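Local coordinates for putative sugar ABC transporter, substrate-binding protein (Clostridium phytofermentans, PDB 4WZZ) that binds L-rhamnose in the cleft between its two lobes and probably hands the sugar to an ABC transporter for uptake, at residues Ala58-Ser63 with Val88-Lys93; Asp99-Ile104 with Asp123-Ala128; Trp181-Ala186 with Leu212-Val217. All blocks are in the same frame, centred on the assembly; numbering follows the deposited sequence.

Interactions 1 and 3 are parallel strand pairs, one in each lobe of the protein, on opposite sides of the chain's centre. Each joins the two strands of a beta-alpha-beta unit through three backbone hydrogen bonds. Interaction 1 is regular, mostly buried, and reaches the rhamnose through Lys62. Interaction 3 is only partly buried, contains a beta bulge, and packs a tryptophan ring on a leucine. Interaction 2 lies in the same lobe as interaction 1 and touches it. It is a partly buried contact between helix 97-110 and the start of helix 126-134. Aliphatic groups carry it, with no hydrogen bond between its two segments.

Interaction 1: Ala58-Ser63 with Val88-Lys93; sequences AIIVKS and VIQEPK. With RAM (alpha-L-rhamnopyranose), chain B.
Ile59 makes hydrogen bonds to two residues of the neighbouring strand. Its N donates to Val88 O at 2.9 Å, and its O accepts from Gln90 N at 3.0 Å. Val61 N then donates to Gln90 O at 3.2 Å, which carries the ladder just past the strand end. The packing is tight where both segments leave the sheet. Pro92 turns its ring toward 58-63, with CD 3.0 Å from Val61 O and CG 3.4 Å from Lys62 O. Ile60 meets the same ring at about a right angle, its CG2 4.1 Å from Pro92 CG. Gln90 lies alongside Ile60 on this face. Its NE2 hydrogen-bonds to Cys103 O of helix 97-110, while Gln100 NE2 of that helix hydrogen-bonds to Val61 O. On the other face Ile59 and Ile89 pack side by side under helix 67-82, with CG2 of Ile59 3.7 Å from CG1 of Ile89. That helix links strands 56-60 and 86-90 in a beta-alpha-beta crossover of the Rossmann-like lobe found in sugar-binding proteins of this family. The loop after strand 56-60 carries Lys62 into the sugar site. The lysine side chain runs extended beyond CG, which takes NZ to O2 of the rhamnose at 2.9 Å. NZ makes a weaker hydrogen bond to O3 and another to Asn192 OD1. The looser side belongs to strand 86-90, the edge strand of the sheet within the chain. Val88 to Glu91 are all partly exposed. Glu91 lies beside Val61, and a water joins Glu91 OE2 to Ser63 O.

Interaction 2: Asp99-Ile104 with Asp123-Ala128; sequences DQITCI and DALEPA
Leu125 gives up the most surface here, and it does so through its two methyl groups. CD2 lies 3.9 Å from Ile101 CG1 and 4.1 Å from Ile104 CD1, so it rests against two residues one helical turn apart. Ile104 crosses Leu125 at about a right angle. CD1, the other branch, lies 3.4 Å from Gln100 OE1. With CG anti to the carbonyl carbon (chi1 -49°), the leucine tip swings toward helix 97-110. Ala128 is the second main residue. Its methyl points at the helix and meets Ile104 CG2 at 3.7 Å. Ile101 CG2 comes to the same methyl at 4.3 Å. Ile101 is the third. Its CG1 meets the leucine, and its CD1 reaches on to Ala124 O at 3.9 Å. The contact between the segments is one of aliphatic groups, with a glutamine oxygen and the Ala124 carbonyl at the margin and no hydrogen bond across it. The polar end of Gln100 is satisfied elsewhere: NE2 hydrogen-bonds to Ala118 O as well as Val61 O, and OE1 accepts from Asn120 N. The amide is held between the loops that follow strands 56-60 and 114-117. A type I turn, closed by Glu126 N to Asp123 O at 3.1 Å, leads into helix 126-134. That helix lies beside helix 97-110, and Gln100, Ile104 and Leu125 all rest on Ile117 of strand 114-117.

Interaction 3: Trp181-Ala186 with Leu212-Val217; sequences WAVLSA and LNLIGV
Leu214 lies against the indole of Trp181, and each carbon of its side chain finds a part of that residue. CB meets the ring at CE2, 3.8 Å away, and is equally near CZ2. CG is a little farther out, near CZ2. CD1 makes the main contact. It stands 3.6 Å from the centroid of the six-membered ring of Trp181, almost exactly on the ring normal (3° off), as a CH-pi contact over the face. The same methyl also nears Trp181 O and lies 4.0 Å from Val183 CG2. CD2 ends beyond the rim of the ring, near CZ2 and CH2. The ring is there to be met because Trp181 CG sits between the backbone N and the carbonyl carbon (chi1 64°), which turns the indole toward the neighbouring strand. Met168 and Ile171 of helix 160-174 also pack on the indole. The backbones are joined by three hydrogen bonds. Trp181 N donates to Asn213 O at 2.9 Å, Ile215 N to Trp181 O at 2.8 Å, and Val183 N to Gly216 O at 3.1 Å. Trp181 pairs with Leu214, but Val183 pairs with Val217, so strand 212-219 holds one extra residue there. This is a beta bulge in a parallel pair. At the backbone angles of Gly216 a CB would press on the Ile215 carbonyl oxygen. Before it, Ile215 CG1 meets Ala182 CB at 3.6 Å; past it, Val217 and Val183 lie side by side. The bulge belongs to the beta-alpha-beta unit of strand 179-185, helix 191-203 and strand 212-219, which forms one edge of the parallel sheet in the second Rossmann-like lobe of a sugar-binding protein with the periplasmic-binding-protein fold.

Interaction 1: Ala58-Ser63 with Val88-Lys93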
ATOM      1  N   ALA A  58       6.927  12.063 -13.192  1.00 20.09           N
ATOM      2  CA  ALA A  58       5.678  12.327 -12.456  1.00 21.22           C
ATOM      3  C   ALA A  58       5.310  11.156 -11.571  1.00 16.89           C
ATOM      4  O   ALA A  58       5.201  10.019 -12.050  1.00 19.10           O
ATOM      5  CB  ALA A  58       4.542  12.553 -13.425  1.00 18.25           C
ATOM      6  N   ILE A  59       5.083  11.416 -10.282  1.00 16.16           N
ATOM      7  CA  ILE A  59       4.502  10.391  -9.435  1.00 15.36           C
ATOM      8  C   ILE A  59       3.094  10.823  -9.096  1.00 15.01           C
ATOM      9  O   ILE A  59       2.859  11.954  -8.683  1.00 16.22           O
ATOM     10  CB  ILE A  59       5.319  10.111  -8.147  1.00 14.85           C
ATOM     11  CG1 ILE A  59       4.617   9.002  -7.334  1.00 14.12           C
ATOM     12  CG2 ILE A  59       5.557  11.404  -7.363  1.00 14.92           C
ATOM     13  CD1 ILE A  59       5.458   8.413  -6.228  1.00 18.42           C
ATOM     14  N   ILE A  60       2.162   9.907  -9.323  1.00 14.82           N
ATOM     15  CA  ILE A  60       0.759  10.139  -9.062  1.00 15.20           C
ATOM     16  C   ILE A  60       0.350   9.164  -7.985  1.00 13.78           C
ATOM     17  O   ILE A  60       0.275   7.959  -8.226  1.00 13.75           O
ATOM     18  CB  ILE A  60      -0.091   9.911 -10.320  1.00 15.92           C
ATOM     19  CG1 ILE A  60       0.350  10.884 -11.414  1.00 16.15           C
ATOM     20  CG2 ILE A  60      -1.548  10.143  -9.988  1.00 17.53           C
ATOM     21  CD1 ILE A  60      -0.266  10.598 -12.794  1.00 16.99           C
ATOM     22  N   VAL A  61       0.179   9.662  -6.770  1.00 13.25           N
ATOM     23  CA  VAL A  61      -0.178   8.779  -5.672  1.00 12.56           C
ATOM     24  C   VAL A  61      -1.691   8.515  -5.711  1.00 12.45           C
ATOM     25  O   VAL A  61      -2.378   9.024  -6.572  1.00 12.94           O
ATOM     26  CB  VAL A  61       0.252   9.372  -4.311  1.00 12.15           C
ATOM     27  CG1 VAL A  61       1.747   9.538  -4.260  1.00 13.18           C
ATOM     28  CG2 VAL A  61      -0.420  10.703  -4.058  1.00 14.02           C
ATOM     29  N   LYS A  62      -2.213   7.713  -4.787  1.00 13.54           N
ATOM     30  CA  LYS A  62      -3.639   7.414  -4.808  1.00 11.89           C
ATOM     31  C   LYS A  62      -4.476   8.664  -4.533  1.00 12.00           C
ATOM     32  O   LYS A  62      -5.491   8.902  -5.168  1.00 13.67           O
ATOM     33  CB  LYS A  62      -3.994   6.391  -3.733  1.00 11.32           C
ATOM     34  CG  LYS A  62      -3.717   4.945  -4.015  1.00 11.37           C
ATOM     35  CD  LYS A  62      -4.477   4.099  -2.954  1.00 12.08           C
ATOM     36  CE  LYS A  62      -4.320   2.636  -3.185  1.00 11.59           C
ATOM     37  NZ  LYS A  62      -4.995   1.869  -2.104  1.00 10.73           N
ATOM     38  N   SER A  63      -4.076   9.451  -3.540  1.00 11.73           N
ATOM     39  CA  SER A  63      -4.926  10.537  -3.083  1.00 11.89           C
ATOM     40  C   SER A  63      -4.250  11.509  -2.136  1.00 11.83           C
ATOM     41  O   SER A  63      -3.260  11.182  -1.480  1.00 14.54           O
ATOM     42  CB  SER A  63      -6.173   9.982  -2.387  1.00 13.77           C
ATOM     43  OG  SER A  63      -5.820   9.223  -1.226  1.00 14.48           O
ATOM     44  N   VAL A  88       7.686  15.717 -10.371  1.00 18.26           N
ATOM     45  CA  VAL A  88       6.411  16.396 -10.193  1.00 18.12           C
ATOM     46  C   VAL A  88       5.489  15.443  -9.455  1.00 17.30           C
ATOM     47  O   VAL A  88       5.236  14.327  -9.922  1.00 17.77           O
ATOM     48  CB  VAL A  88       5.771  16.790 -11.535  1.00 21.03           C
ATOM     49  CG1 VAL A  88       4.426  17.434 -11.321  1.00 24.89           C
ATOM     50  CG2 VAL A  88       6.684  17.747 -12.310  1.00 24.09           C
ATOM     51  N   ILE A  89       4.999  15.871  -8.289  1.00 16.67           N
ATOM     52  CA  ILE A  89       4.081  15.038  -7.498  1.00 16.35           C
ATOM     53  C   ILE A  89       2.654  15.514  -7.716  1.00 15.84           C
ATOM     54  O   ILE A  89       2.389  16.723  -7.727  1.00 18.39           O
ATOM     55  CB  ILE A  89       4.405  15.140  -5.989  1.00 15.29           C
ATOM     56  CG1 ILE A  89       5.833  14.663  -5.702  1.00 15.68           C
ATOM     57  CG2 ILE A  89       3.401  14.343  -5.172  1.00 18.07           C
ATOM     58  CD1 ILE A  89       6.331  15.007  -4.306  1.00 19.06           C
ATOM     59  N   GLN A  90       1.735  14.574  -7.891  1.00 15.41           N
ATOM     60  CA  GLN A  90       0.323  14.885  -7.923  1.00 15.45           C
ATOM     61  C   GLN A  90      -0.442  14.008  -6.949  1.00 14.60           C
ATOM     62  O   GLN A  90      -0.200  12.793  -6.837  1.00 14.10           O
ATOM     63  CB  GLN A  90      -0.255  14.699  -9.308  1.00 20.04           C
ATOM     64  CG  GLN A  90       0.019  15.867 -10.226  1.00 24.92           C
ATOM     65  CD  GLN A  90      -0.613  15.667 -11.571  1.00 28.31           C
ATOM     66  OE1 GLN A  90      -1.684  16.191 -11.849  1.00 26.64           O
ATOM     67  NE2 GLN A  90       0.042  14.882 -12.413  1.00 25.46           N
ATOM     68  N   GLU A  91      -1.372  14.666  -6.261  1.00 14.71           N
ATOM     69  CA  GLU A  91      -2.240  14.041  -5.282  1.00 13.87           C
ATOM     70  C   GLU A  91      -3.680  14.184  -5.778  1.00 14.21           C
ATOM     71  O   GLU A  91      -4.245  15.285  -5.740  1.00 15.53           O
ATOM     72  CB  GLU A  91      -2.114  14.734  -3.916  1.00 14.05           C
ATOM     73  CG  GLU A  91      -0.746  14.534  -3.208  1.00 15.40           C
ATOM     74  CD  GLU A  91      -0.763  15.008  -1.755  1.00 24.24           C
ATOM     75  OE1 GLU A  91      -1.466  15.969  -1.490  1.00 25.33           O
ATOM     76  OE2 GLU A  91      -0.073  14.424  -0.902  1.00 28.93           O
ATOM     77  N   PRO A  92      -4.275  13.084  -6.271  1.00 14.33           N
ATOM     78  CA  PRO A  92      -5.693  13.159  -6.663  1.00 14.43           C
ATOM     79  C   PRO A  92      -6.580  13.630  -5.506  1.00 14.21           C
ATOM     80  O   PRO A  92      -6.349  13.285  -4.348  1.00 13.75           O
ATOM     81  CB  PRO A  92      -6.025  11.716  -7.066  1.00 14.18           C
ATOM     82  CG  PRO A  92      -4.679  11.150  -7.536  1.00 17.37           C
ATOM     83  CD  PRO A  92      -3.678  11.776  -6.577  1.00 13.68           C
ATOM     84  N   LYS A  93      -7.597  14.425  -5.828  1.00 14.91           N
ATOM     85  CA  LYS A  93      -8.495  14.971  -4.811  1.00 19.42           C
ATOM     86  C   LYS A  93      -9.123  13.875  -3.958  1.00 20.92           C
ATOM     87  O   LYS A  93      -9.260  14.021  -2.739  1.00 19.32           O
ATOM     88  CB  LYS A  93      -9.602  15.811  -5.459  1.00 24.19           C
ATOM     89  CG  LYS A  93     -10.476  16.530  -4.428  1.00 32.64           C
ATOM     90  CD  LYS A  93     -11.960  16.310  -4.694  1.00 42.39           C
ATOM     91  CE  LYS A  93     -12.405  16.922  -6.008  1.00 44.04           C
ATOM     92  NZ  LYS A  93     -12.570  18.406  -5.930  1.00 50.05           N
TER
HETATM   93  C1  RAM B 401      -3.098   3.443   2.431  1.00  9.99           C
HETATM   94  C2  RAM B 401      -3.135   3.343   0.911  1.00  9.31           C
HETATM   95  C3  RAM B 401      -1.937   2.578   0.348  1.00  9.34           C
HETATM   96  C4  RAM B 401      -1.714   1.272   1.103  1.00  8.93           C
HETATM   97  C5  RAM B 401      -1.665   1.528   2.608  1.00  6.38           C
HETATM   98  C6  RAM B 401      -1.547   0.233   3.396  1.00  7.27           C
HETATM   99  O1  RAM B 401      -2.089   4.319   2.797  1.00 14.55           O
HETATM  100  O2  RAM B 401      -4.336   2.705   0.601  1.00  9.58           O
HETATM  101  O3  RAM B 401      -2.188   2.376  -1.041  1.00  9.79           O
HETATM  102  O4  RAM B 401      -0.509   0.670   0.667  1.00  8.74           O
HETATM  103  O5  RAM B 401      -2.820   2.195   3.040  1.00  8.18           O
HETATM  104  O   HOH W   1      -1.409  12.516   0.191  1.00 24.31           O

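Interaction 2: Asp99-Ile104 with Asp123-Ala128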
ATOM      1  N   ASP A  99     -10.427  11.009 -10.628  1.00 19.83           N
ATOM      2  CA  ASP A  99      -9.520  12.074 -10.223  1.00 18.64           C
ATOM      3  C   ASP A  99      -8.091  11.776 -10.644  1.00 24.74           C
ATOM      4  O   ASP A  99      -7.314  12.688 -10.910  1.00 25.02           O
ATOM      5  CB  ASP A  99      -9.618  12.345  -8.718  1.00 20.23           C
ATOM      6  CG  ASP A  99     -10.882  13.095  -8.346  1.00 27.96           C
ATOM      7  OD1 ASP A  99     -11.568  13.594  -9.269  1.00 25.01           O
ATOM      8  OD2 ASP A  99     -11.182  13.214  -7.140  1.00 30.76           O
ATOM      9  N   GLN A 100      -7.751  10.501 -10.741  1.00 19.28           N
ATOM     10  CA  GLN A 100      -6.432  10.104 -11.213  1.00 24.66           C
ATOM     11  C   GLN A 100      -6.195  10.332 -12.690  1.00 27.95           C
ATOM     12  O   GLN A 100      -5.096  10.687 -13.107  1.00 26.92           O
ATOM     13  CB  GLN A 100      -6.161   8.633 -10.887  1.00 28.31           C
ATOM     14  CG  GLN A 100      -5.087   8.539  -9.904  1.00 24.42           C
ATOM     15  CD  GLN A 100      -4.759   7.152  -9.445  1.00 19.14           C
ATOM     16  OE1 GLN A 100      -5.346   6.152  -9.886  1.00 17.03           O
ATOM     17  NE2 GLN A 100      -3.792   7.080  -8.533  1.00 19.14           N
ATOM     18  N   ILE A 101      -7.222  10.096 -13.489  1.00 22.12           N
ATOM     19  CA  ILE A 101      -7.129  10.298 -14.907  1.00 23.05           C
ATOM     20  C   ILE A 101      -6.828  11.765 -15.189  1.00 21.87           C
ATOM     21  O   ILE A 101      -6.032  12.090 -16.063  1.00 28.17           O
ATOM     22  CB  ILE A 101      -8.429   9.854 -15.591  1.00 23.05           C
ATOM     23  CG1 ILE A 101      -8.527   8.325 -15.529  1.00 26.29           C
ATOM     24  CG2 ILE A 101      -8.441  10.339 -17.015  1.00 24.49           C
ATOM     25  CD1 ILE A 101      -9.933   7.760 -15.753  1.00 26.57           C
ATOM     26  N   THR A 102      -7.446  12.657 -14.425  1.00 22.48           N
ATOM     27  CA  THR A 102      -7.159  14.069 -14.567  1.00 22.36           C
ATOM     28  C   THR A 102      -5.659  14.314 -14.354  1.00 22.01           C
ATOM     29  O   THR A 102      -5.038  15.064 -15.099  1.00 23.16           O
ATOM     30  CB  THR A 102      -7.987  14.890 -13.570  1.00 28.77           C
ATOM     31  OG1 THR A 102      -9.370  14.703 -13.870  1.00 30.74           O
ATOM     32  CG2 THR A 102      -7.643  16.365 -13.654  1.00 33.18           C
ATOM     33  N   CYS A 103      -5.083  13.664 -13.349  1.00 18.68           N
ATOM     34  CA  CYS A 103      -3.650  13.828 -13.080  1.00 20.71           C
ATOM     35  C   CYS A 103      -2.794  13.213 -14.182  1.00 18.80           C
ATOM     36  O   CYS A 103      -1.760  13.759 -14.548  1.00 21.39           O
ATOM     37  CB  CYS A 103      -3.257  13.229 -11.722  1.00 20.23           C
ATOM     38  SG  CYS A 103      -4.053  14.014 -10.307  1.00 19.74           S
ATOM     39  N   ILE A 104      -3.193  12.062 -14.701  1.00 23.57           N
ATOM     40  CA  ILE A 104      -2.421  11.453 -15.783  1.00 19.56           C
ATOM     41  C   ILE A 104      -2.403  12.397 -16.951  1.00 22.79           C
ATOM     42  O   ILE A 104      -1.365  12.624 -17.584  1.00 24.48           O
ATOM     43  CB  ILE A 104      -3.021  10.124 -16.220  1.00 21.49           C
ATOM     44  CG1 ILE A 104      -2.924   9.129 -15.060  1.00 21.30           C
ATOM     45  CG2 ILE A 104      -2.300   9.617 -17.473  1.00 26.34           C
ATOM     46  CD1 ILE A 104      -3.890   7.986 -15.150  1.00 20.22           C
ATOM     47  N   ASP A 123      -8.109  -1.196 -13.912  1.00 26.59           N
ATOM     48  CA  ASP A 123      -8.377  -1.175 -15.353  1.00 24.15           C
ATOM     49  C   ASP A 123      -8.767   0.189 -15.951  1.00 33.06           C
ATOM     50  O   ASP A 123      -8.533   0.453 -17.134  1.00 27.20           O
ATOM     51  CB  ASP A 123      -9.498  -2.163 -15.660  1.00 27.82           C
ATOM     52  CG  ASP A 123      -9.090  -3.610 -15.416  1.00 34.81           C
ATOM     53  OD1 ASP A 123      -7.919  -3.964 -15.645  1.00 32.90           O
ATOM     54  OD2 ASP A 123      -9.953  -4.398 -14.991  1.00 35.75           O
ATOM     55  N   ALA A 124      -9.386   1.038 -15.144  1.00 26.40           N
ATOM     56  CA  ALA A 124      -9.960   2.294 -15.624  1.00 23.53           C
ATOM     57  C   ALA A 124      -8.910   3.274 -16.126  1.00 24.60           C
ATOM     58  O   ALA A 124      -9.215   4.160 -16.928  1.00 27.65           O
ATOM     59  CB  ALA A 124     -10.804   2.934 -14.525  1.00 27.47           C
ATOM     60  N   LEU A 125      -7.673   3.115 -15.673  1.00 23.51           N
ATOM     61  CA  LEU A 125      -6.610   4.034 -16.065  1.00 25.12           C
ATOM     62  C   LEU A 125      -5.970   3.660 -17.399  1.00 24.10           C
ATOM     63  O   LEU A 125      -5.095   4.376 -17.895  1.00 25.58           O
ATOM     64  CB  LEU A 125      -5.532   4.061 -14.982  1.00 20.03           C
ATOM     65  CG  LEU A 125      -6.017   4.251 -13.548  1.00 21.08           C
ATOM     66  CD1 LEU A 125      -4.814   4.195 -12.630  1.00 22.97           C
ATOM     67  CD2 LEU A 125      -6.754   5.577 -13.405  1.00 23.45           C
ATOM     68  N   GLU A 126      -6.396   2.537 -17.979  1.00 25.71           N
ATOM     69  CA  GLU A 126      -5.664   1.960 -19.093  1.00 27.18           C
ATOM     70  C   GLU A 126      -5.668   2.887 -20.318  1.00 27.40           C
ATOM     71  O   GLU A 126      -4.638   3.046 -20.969  1.00 30.91           O
ATOM     72  CB  GLU A 126      -6.178   0.560 -19.459  1.00 29.77           C
ATOM     73  CG  GLU A 126      -5.478  -0.012 -20.705  1.00 29.04           C
ATOM     74  CD  GLU A 126      -5.702  -1.501 -20.932  1.00 31.00           C
ATOM     75  OE1 GLU A 126      -6.327  -2.186 -20.088  1.00 29.56           O
ATOM     76  OE2 GLU A 126      -5.227  -1.984 -21.978  1.00 31.11           O
ATOM     77  N   PRO A 127      -6.817   3.489 -20.645  1.00 28.96           N
ATOM     78  CA  PRO A 127      -6.755   4.372 -21.821  1.00 31.33           C
ATOM     79  C   PRO A 127      -5.793   5.553 -21.654  1.00 32.99           C
ATOM     80  O   PRO A 127      -5.023   5.838 -22.575  1.00 36.03           O
ATOM     81  CB  PRO A 127      -8.195   4.869 -21.958  1.00 35.15           C
ATOM     82  CG  PRO A 127      -9.019   3.790 -21.358  1.00 34.02           C
ATOM     83  CD  PRO A 127      -8.205   3.232 -20.224  1.00 29.73           C
ATOM     84  N   ALA A 128      -5.826   6.226 -20.509  1.00 28.14           N
ATOM     85  CA  ALA A 128      -4.964   7.386 -20.321  1.00 28.02           C
ATOM     86  C   ALA A 128      -3.493   6.977 -20.290  1.00 29.07           C
ATOM     87  O   ALA A 128      -2.632   7.668 -20.854  1.00 29.02           O
ATOM     88  CB  ALA A 128      -5.343   8.129 -19.064  1.00 26.92           C
TER

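Interaction 3: Trp181-Ala186 with Leu212-Val217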
ATOM      1  N   TRP A 181     -14.778 -11.650  12.503  1.00 12.16           N
ATOM      2  CA  TRP A 181     -13.902 -10.544  12.196  1.00 11.48           C
ATOM      3  C   TRP A 181     -14.391  -9.886  10.912  1.00 11.34           C
ATOM      4  O   TRP A 181     -15.232 -10.429  10.191  1.00 12.03           O
ATOM      5  CB  TRP A 181     -12.444 -10.991  12.102  1.00 10.94           C
ATOM      6  CG  TRP A 181     -12.137 -11.952  10.982  1.00 11.34           C
ATOM      7  CD1 TRP A 181     -12.441 -13.280  10.928  1.00 13.47           C
ATOM      8  CD2 TRP A 181     -11.468 -11.640   9.764  1.00 11.28           C
ATOM      9  NE1 TRP A 181     -11.981 -13.816   9.747  1.00 12.56           N
ATOM     10  CE2 TRP A 181     -11.366 -12.832   9.025  1.00 11.72           C
ATOM     11  CE3 TRP A 181     -10.912 -10.471   9.242  1.00 12.50           C
ATOM     12  CZ2 TRP A 181     -10.767 -12.877   7.763  1.00 11.76           C
ATOM     13  CZ3 TRP A 181     -10.291 -10.524   8.020  1.00 10.53           C
ATOM     14  CH2 TRP A 181     -10.233 -11.721   7.285  1.00 11.17           C
ATOM     15  N   ALA A 182     -13.913  -8.673  10.675  1.00 10.70           N
ATOM     16  CA  ALA A 182     -14.319  -7.907   9.511  1.00 10.75           C
ATOM     17  C   ALA A 182     -13.125  -7.186   8.904  1.00 10.52           C
ATOM     18  O   ALA A 182     -12.140  -6.918   9.579  1.00  9.56           O
ATOM     19  CB  ALA A 182     -15.403  -6.891   9.883  1.00 12.38           C
ATOM     20  N   VAL A 183     -13.226  -6.894   7.610  1.00 10.34           N
ATOM     21  CA  VAL A 183     -12.236  -6.067   6.937  1.00  9.89           C
ATOM     22  C   VAL A 183     -12.774  -4.658   6.750  1.00 10.49           C
ATOM     23  O   VAL A 183     -13.893  -4.463   6.263  1.00 10.57           O
ATOM     24  CB  VAL A 183     -11.910  -6.605   5.549  1.00 10.31           C
ATOM     25  CG1 VAL A 183     -11.018  -5.624   4.797  1.00 10.73           C
ATOM     26  CG2 VAL A 183     -11.283  -8.016   5.671  1.00 11.42           C
ATOM     27  N   LEU A 184     -11.967  -3.680   7.140  1.00  9.15           N
ATOM     28  CA  LEU A 184     -12.218  -2.286   6.803  1.00  9.06           C
ATOM     29  C   LEU A 184     -11.163  -1.936   5.772  1.00  9.15           C
ATOM     30  O   LEU A 184      -9.977  -1.776   6.096  1.00  8.47           O
ATOM     31  CB  LEU A 184     -12.064  -1.376   8.026  1.00 10.22           C
ATOM     32  CG  LEU A 184     -12.139   0.122   7.742  1.00 10.33           C
ATOM     33  CD1 LEU A 184     -13.506   0.482   7.194  1.00 12.44           C
ATOM     34  CD2 LEU A 184     -11.842   0.937   9.019  1.00 11.61           C
ATOM     35  N   SER A 185     -11.609  -1.873   4.520  1.00  9.50           N
ATOM     36  CA  SER A 185     -10.707  -1.610   3.403  1.00  9.59           C
ATOM     37  C   SER A 185     -10.672  -0.119   3.061  1.00 10.31           C
ATOM     38  O   SER A 185     -11.246   0.731   3.773  1.00  9.87           O
ATOM     39  CB  SER A 185     -11.162  -2.415   2.188  1.00 10.35           C
ATOM     40  OG  SER A 185     -10.160  -2.437   1.200  1.00 10.80           O
ATOM     41  N   ALA A 186      -9.989   0.192   1.967  1.00 10.73           N
ATOM     42  CA  ALA A 186      -9.940   1.546   1.427  1.00 10.29           C
ATOM     43  C   ALA A 186     -10.990   1.654   0.304  1.00 13.93           C
ATOM     44  O   ALA A 186     -12.138   1.286   0.516  1.00 12.70           O
ATOM     45  CB  ALA A 186      -8.526   1.862   0.920  1.00  9.81           C
ATOM     46  N   LEU A 212     -12.664 -19.133  12.672  1.00 15.92           N
ATOM     47  CA  LEU A 212     -12.833 -17.710  12.393  1.00 15.83           C
ATOM     48  C   LEU A 212     -13.957 -17.538  11.391  1.00 18.24           C
ATOM     49  O   LEU A 212     -14.179 -18.404  10.549  1.00 18.06           O
ATOM     50  CB  LEU A 212     -11.539 -17.138  11.812  1.00 13.16           C
ATOM     51  CG  LEU A 212     -10.306 -17.158  12.714  1.00 18.35           C
ATOM     52  CD1 LEU A 212      -9.077 -16.641  11.971  1.00 16.32           C
ATOM     53  CD2 LEU A 212     -10.559 -16.312  13.950  1.00 19.44           C
ATOM     54  N   ASN A 213     -14.681 -16.430  11.483  1.00 16.22           N
ATOM     55  CA  ASN A 213     -15.729 -16.133  10.519  1.00 12.96           C
ATOM     56  C   ASN A 213     -15.598 -14.699  10.029  1.00 14.48           C
ATOM     57  O   ASN A 213     -15.746 -13.757  10.802  1.00 14.21           O
ATOM     58  CB  ASN A 213     -17.096 -16.359  11.135  1.00 16.57           C
ATOM     59  CG  ASN A 213     -18.228 -16.055  10.163  1.00 27.39           C
ATOM     60  OD1 ASN A 213     -18.334 -16.667   9.090  1.00 28.63           O
ATOM     61  ND2 ASN A 213     -19.076 -15.104  10.525  1.00 28.38           N
ATOM     62  N   LEU A 214     -15.315 -14.545   8.742  1.00 14.91           N
ATOM     63  CA  LEU A 214     -15.245 -13.235   8.109  1.00 11.71           C
ATOM     64  C   LEU A 214     -16.657 -12.750   7.810  1.00 15.95           C
ATOM     65  O   LEU A 214     -17.378 -13.367   7.010  1.00 15.99           O
ATOM     66  CB  LEU A 214     -14.423 -13.311   6.820  1.00 14.41           C
ATOM     67  CG  LEU A 214     -14.397 -12.017   6.007  1.00 12.91           C
ATOM     68  CD1 LEU A 214     -13.910 -10.792   6.823  1.00 10.53           C
ATOM     69  CD2 LEU A 214     -13.533 -12.202   4.775  1.00 14.40           C
ATOM     70  N   ILE A 215     -17.076 -11.672   8.466  1.00 10.74           N
ATOM     71  CA  ILE A 215     -18.446 -11.179   8.292  1.00 13.67           C
ATOM     72  C   ILE A 215     -18.624 -10.378   7.024  1.00 21.68           C
ATOM     73  O   ILE A 215     -19.730 -10.278   6.512  1.00 23.34           O
ATOM     74  CB  ILE A 215     -18.948 -10.372   9.502  1.00 23.21           C
ATOM     75  CG1 ILE A 215     -18.254  -9.027   9.597  1.00 27.74           C
ATOM     76  CG2 ILE A 215     -18.767 -11.172  10.771  1.00 26.87           C
ATOM     77  CD1 ILE A 215     -18.733  -8.199  10.786  1.00 28.42           C
ATOM     78  N   GLY A 216     -17.541  -9.807   6.516  1.00 16.13           N
ATOM     79  CA  GLY A 216     -17.600  -9.070   5.284  1.00 17.14           C
ATOM     80  C   GLY A 216     -16.570  -7.981   5.181  1.00 17.99           C
ATOM     81  O   GLY A 216     -15.760  -7.785   6.098  1.00 12.92           O
ATOM     82  N   VAL A 217     -16.625  -7.285   4.053  1.00 14.32           N
ATOM     83  CA  VAL A 217     -15.689  -6.227   3.716  1.00 10.32           C
ATOM     84  C   VAL A 217     -16.425  -4.901   3.636  1.00 13.37           C
ATOM     85  O   VAL A 217     -17.437  -4.772   2.909  1.00 15.01           O
ATOM     86  CB  VAL A 217     -14.996  -6.486   2.364  1.00 13.86           C
ATOM     87  CG1 VAL A 217     -13.992  -5.366   2.068  1.00 15.99           C
ATOM     88  CG2 VAL A 217     -14.320  -7.852   2.367  1.00 17.30           C
TER